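PDB 3ELE: amino Transferase from Eubacterium rectale, which probably catalyses transamination and carries pyridoxal-5'-phosphate as its cofactor. Local coordinates for residues N91-H96 and V230-K235; T95-D100 and L261-V266. One frame throughout, in Å; residues are numbered along the deposited sequence.

Both contacts start from the chain that leaves helix 79-93, and T95 and H96 belong to both segments there. The centres of interactions 1 and 2 lie about 11 Å apart. The two contacts pack together: F232 CZ of interaction 1 is 3.6 Å from L261 CD2 of interaction 2, and F232 CE2 is 3.7 Å from F97 CE2. None of the four segments contributes a residue to the pyridoxal-5'-phosphate pocket. They adjoin strands that lead to it: strand 102-105 precedes G107, A108 and A109, strand 213-217 ends at D217, and strand 240-245 ends at S245. R221, which touches H93 and F232, directly follows the pocket residue Y220.

Interaction 1. Residues N91-H96 and V230-K235; sequences NTHGTH and VPFVTK
The rings of H93 and F232 form a face-to-face stack with centroids 4.2 Å apart and planes inclined by 30°. The overlap is uneven. F232 CD1 stands 3.3 Å above the H93 imidazole plane, over its centre, and F232 CB makes a CH-pi contact with the same face at 4.0 Å from the centroid, so F232 meets the imidazole with CB, CG and CD1, the part of the side chain nearest its backbone, rather than centre on centre. F232 reaches this place with CG anti to its backbone N (chi1 -154°). T92 CG2 borders the opposite imidazole face, offset toward the rim, so that a methyl group flanks the ring on the side away from F232. Cutting H93 back to an alanine removes the imidazole, which would probably leave one side of the F232 ring without its stacking partner and T92 CG2 without the face it borders.

The backbone acceptor H93 O lies at the end of the helix. K235 NZ donates to H93 O at 2.7 Å, and the C=O...N angle of 164° places the nitrogen almost in line with the carbonyl. A bend at chi3 folds the lysine chain back toward the oxygen, and the positive charge is probably favoured by the helix dipole. T95 CG2 lies between K235 CG at 3.9 Å and F232 CD2 at 4.0 Å, whereas T95 OG1 hydrogen-bonds to N90 OD1 of the helix. The contact thus joins the C-terminal end of helix 79-93 to the loop between strands 213-217 and 240-245. R221 hydrogen-bonds to V230 O and P231 O in that loop, and T234 packs on T240 and V242 of strand 240-245.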
# COMPACT_ATOMS: atom_id res chain seq x y z
N ASN A 91 -9.89 -26.98 1.09
CA ASN A 91 -10.80 -27.69 2.00
C ASN A 91 -12.24 -27.17 1.98
O ASN A 91 -13.17 -27.96 2.25
CB ASN A 91 -10.27 -27.68 3.44
CG ASN A 91 -9.01 -28.56 3.63
OD1 ASN A 91 -8.83 -29.59 2.96
ND2 ASN A 91 -8.16 -28.17 4.59
N THR A 92 -12.44 -25.89 1.65
CA THR A 92 -13.77 -25.26 1.61
C THR A 92 -14.46 -25.37 0.24
O THR A 92 -15.68 -25.59 0.17
CB THR A 92 -13.67 -23.75 1.99
OG1 THR A 92 -12.86 -23.61 3.16
CG2 THR A 92 -15.05 -23.13 2.22
N HIS A 93 -13.69 -25.21 -0.84
CA HIS A 93 -14.21 -25.17 -2.21
C HIS A 93 -13.86 -26.34 -3.14
O HIS A 93 -14.46 -26.46 -4.23
CB HIS A 93 -13.76 -23.86 -2.85
CG HIS A 93 -14.15 -22.66 -2.06
ND1 HIS A 93 -15.46 -22.25 -1.94
CD2 HIS A 93 -13.41 -21.81 -1.31
CE1 HIS A 93 -15.51 -21.19 -1.15
NE2 HIS A 93 -14.28 -20.89 -0.77
N GLY A 94 -12.95 -27.21 -2.71
CA GLY A 94 -12.53 -28.33 -3.55
C GLY A 94 -11.59 -27.96 -4.69
O GLY A 94 -11.44 -28.71 -5.64
N THR A 95 -10.95 -26.81 -4.54
CA THR A 95 -9.95 -26.30 -5.45
C THR A 95 -8.61 -27.03 -5.16
O THR A 95 -8.55 -27.89 -4.25
CB THR A 95 -9.84 -24.76 -5.29
OG1 THR A 95 -9.69 -24.42 -3.90
CG2 THR A 95 -11.07 -24.10 -5.82
N HIS A 96 -7.57 -26.71 -5.94
CA HIS A 96 -6.24 -27.35 -5.84
C HIS A 96 -5.10 -26.32 -5.87
O HIS A 96 -4.05 -26.54 -6.51
CB HIS A 96 -6.06 -28.42 -6.95
CG HIS A 96 -6.29 -27.88 -8.33
ND1 HIS A 96 -7.54 -27.85 -8.91
CD2 HIS A 96 -5.45 -27.31 -9.22
CE1 HIS A 96 -7.46 -27.30 -10.11
NE2 HIS A 96 -6.20 -26.96 -10.32
N VAL A 230 -22.23 -18.84 -2.22
CA VAL A 230 -21.43 -17.92 -3.01
C VAL A 230 -20.53 -18.88 -3.83
O VAL A 230 -19.63 -19.49 -3.26
CB VAL A 230 -20.58 -16.97 -2.13
CG1 VAL A 230 -19.80 -15.98 -2.99
CG2 VAL A 230 -21.46 -16.20 -1.17
N PRO A 231 -20.81 -19.11 -5.13
CA PRO A 231 -19.93 -20.01 -5.90
C PRO A 231 -18.48 -19.53 -6.01
O PRO A 231 -18.28 -18.33 -6.20
CB PRO A 231 -20.56 -19.99 -7.30
CG PRO A 231 -21.92 -19.62 -7.10
CD PRO A 231 -21.92 -18.63 -5.97
N PHE A 232 -17.51 -20.43 -5.91
CA PHE A 232 -16.10 -20.07 -6.05
C PHE A 232 -15.81 -20.01 -7.56
O PHE A 232 -15.68 -21.04 -8.23
CB PHE A 232 -15.15 -21.01 -5.29
CG PHE A 232 -13.87 -20.34 -4.91
CD1 PHE A 232 -13.81 -19.50 -3.80
CD2 PHE A 232 -12.75 -20.46 -5.71
CE1 PHE A 232 -12.64 -18.84 -3.47
CE2 PHE A 232 -11.57 -19.80 -5.38
CZ PHE A 232 -11.52 -18.98 -4.27
N VAL A 233 -15.65 -18.79 -8.05
CA VAL A 233 -15.64 -18.47 -9.50
C VAL A 233 -14.55 -19.13 -10.34
O VAL A 233 -14.77 -19.41 -11.53
CB VAL A 233 -15.63 -16.93 -9.72
CG1 VAL A 233 -15.74 -16.57 -11.22
CG2 VAL A 233 -16.78 -16.27 -8.95
N THR A 234 -13.40 -19.41 -9.72
CA THR A 234 -12.25 -20.02 -10.42
C THR A 234 -12.57 -21.40 -10.95
O THR A 234 -11.98 -21.83 -11.94
CB THR A 234 -10.97 -20.09 -9.53
OG1 THR A 234 -11.16 -21.01 -8.45
CG2 THR A 234 -10.60 -18.67 -8.99
N LYS A 235 -13.53 -22.07 -10.28
CA LYS A 235 -14.01 -23.38 -10.70
C LYS A 235 -14.86 -23.37 -11.96
O LYS A 235 -15.03 -24.42 -12.58
CB LYS A 235 -14.82 -24.04 -9.59
CG LYS A 235 -14.04 -24.21 -8.29
CD LYS A 235 -14.53 -25.43 -7.48
CE LYS A 235 -15.99 -25.37 -7.11
NZ LYS A 235 -16.36 -26.47 -6.17

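Interaction 2. Residues T95-D100 and L261-V266; sequences THFNAD and LVPDEV
F97 lies against L261 at the edge of the seven-stranded mixed sheet of the large domain of a fold-type I aminotransferase, where strand 258-261 runs antiparallel to both its neighbours. L261 CD1 stands almost directly above the centre of the F97 ring, a CH-pi contact at 3.9 Å from its centroid. With L261 CG anti to its backbone N (chi1 175°), the turn at chi2 sets both methyls against the ring, CD2 lying 3.7 Å from F97 CZ. P263 CB approaches the ring edge instead, 4.1 Å from F97 CE1. Helix 79-93 adds A86 and L89 around F97, so the ring packs between that helix and L261 at the end of strand 258-261.

Toward the surface, H96 closes the contact over the type I turn P263-V266. H96 NE2 donates to E265 OE2 at 2.6 Å with an N-H...O angle of 162°. The oxygen lies in the imidazole plane, but the nitrogen sits 36° out of the carboxylate plane, and the two groups are nearly perpendicular. Farther along the loop, one water joins the segments, donating to N98 OD1 at 2.7 Å and to D264 OD1 at 3.1 Å, an oxygen that also accepts from N101 ND2.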
# COMPACT_ATOMS: atom_id res chain seq x y z
N THR A 95 -10.95 -26.81 -4.54
CA THR A 95 -9.95 -26.30 -5.45
C THR A 95 -8.61 -27.03 -5.16
O THR A 95 -8.55 -27.89 -4.25
CB THR A 95 -9.84 -24.76 -5.29
OG1 THR A 95 -9.69 -24.42 -3.90
CG2 THR A 95 -11.07 -24.10 -5.82
N HIS A 96 -7.57 -26.71 -5.94
CA HIS A 96 -6.24 -27.35 -5.84
C HIS A 96 -5.10 -26.32 -5.87
O HIS A 96 -4.05 -26.54 -6.51
CB HIS A 96 -6.06 -28.42 -6.95
CG HIS A 96 -6.29 -27.88 -8.33
ND1 HIS A 96 -7.54 -27.85 -8.91
CD2 HIS A 96 -5.45 -27.31 -9.22
CE1 HIS A 96 -7.46 -27.30 -10.11
NE2 HIS A 96 -6.20 -26.96 -10.32
N PHE A 97 -5.29 -25.22 -5.13
CA PHE A 97 -4.28 -24.17 -5.06
C PHE A 97 -3.10 -24.59 -4.16
O PHE A 97 -3.23 -25.47 -3.32
CB PHE A 97 -4.85 -22.86 -4.47
CG PHE A 97 -6.05 -22.34 -5.18
CD1 PHE A 97 -5.96 -21.98 -6.52
CD2 PHE A 97 -7.27 -22.17 -4.51
CE1 PHE A 97 -7.06 -21.50 -7.19
CE2 PHE A 97 -8.38 -21.67 -5.18
CZ PHE A 97 -8.27 -21.34 -6.52
N ASN A 98 -1.96 -23.94 -4.39
CA ASN A 98 -0.79 -24.07 -3.53
C ASN A 98 -0.38 -22.66 -3.10
O ASN A 98 -0.98 -21.69 -3.56
CB ASN A 98 0.33 -24.88 -4.22
CG ASN A 98 0.85 -24.23 -5.49
OD1 ASN A 98 1.16 -23.04 -5.52
ND2 ASN A 98 0.98 -25.04 -6.54
N ALA A 99 0.62 -22.54 -2.23
CA ALA A 99 1.10 -21.23 -1.74
C ALA A 99 1.41 -20.23 -2.89
O ALA A 99 1.05 -19.04 -2.82
CB ALA A 99 2.35 -21.42 -0.88
N ASP A 100 2.00 -20.74 -3.97
CA ASP A 100 2.40 -19.90 -5.11
C ASP A 100 1.26 -19.35 -5.99
O ASP A 100 1.53 -18.63 -6.94
CB ASP A 100 3.44 -20.63 -5.98
CG ASP A 100 4.74 -20.88 -5.24
OD1 ASP A 100 5.07 -20.13 -4.30
OD2 ASP A 100 5.45 -21.84 -5.60
N LEU A 261 -5.50 -13.89 -5.79
CA LEU A 261 -5.37 -15.31 -6.05
C LEU A 261 -5.25 -15.47 -7.56
O LEU A 261 -6.14 -15.01 -8.29
CB LEU A 261 -6.61 -16.02 -5.52
CG LEU A 261 -6.82 -17.51 -5.75
CD1 LEU A 261 -5.67 -18.33 -5.24
CD2 LEU A 261 -8.14 -17.90 -5.09
N VAL A 262 -4.14 -16.07 -8.00
CA VAL A 262 -3.85 -16.32 -9.44
C VAL A 262 -3.85 -17.85 -9.71
O VAL A 262 -2.81 -18.50 -9.52
CB VAL A 262 -2.50 -15.68 -9.88
CG1 VAL A 262 -2.26 -15.87 -11.38
CG2 VAL A 262 -2.46 -14.19 -9.55
N PRO A 263 -4.98 -18.43 -10.18
CA PRO A 263 -5.03 -19.89 -10.47
C PRO A 263 -4.04 -20.37 -11.52
O PRO A 263 -3.62 -19.59 -12.36
CB PRO A 263 -6.48 -20.11 -10.97
CG PRO A 263 -7.23 -18.93 -10.49
CD PRO A 263 -6.28 -17.80 -10.48
N ASP A 264 -3.69 -21.65 -11.47
CA ASP A 264 -2.83 -22.26 -12.48
C ASP A 264 -3.52 -22.33 -13.85
O ASP A 264 -2.84 -22.25 -14.86
CB ASP A 264 -2.35 -23.68 -12.07
CG ASP A 264 -1.24 -23.66 -11.01
OD1 ASP A 264 -0.83 -22.59 -10.51
OD2 ASP A 264 -0.77 -24.77 -10.67
N GLU A 265 -4.86 -22.38 -13.87
CA GLU A 265 -5.65 -22.52 -15.10
C GLU A 265 -5.82 -21.24 -15.91
O GLU A 265 -6.45 -21.28 -16.95
CB GLU A 265 -7.02 -23.19 -14.85
CG GLU A 265 -6.93 -24.65 -14.36
CD GLU A 265 -6.39 -24.80 -12.95
OE1 GLU A 265 -6.60 -23.88 -12.13
OE2 GLU A 265 -5.76 -25.82 -12.65
N VAL A 266 -5.29 -20.11 -15.45
CA VAL A 266 -5.24 -18.89 -16.26
C VAL A 266 -4.34 -19.20 -17.47
O VAL A 266 -3.51 -20.12 -17.39
CB VAL A 266 -4.74 -17.63 -15.50
CG1 VAL A 266 -5.73 -17.23 -14.43
CG2 VAL A 266 -3.34 -17.83 -14.90
O HOH W 1 1.21 -22.48 -8.14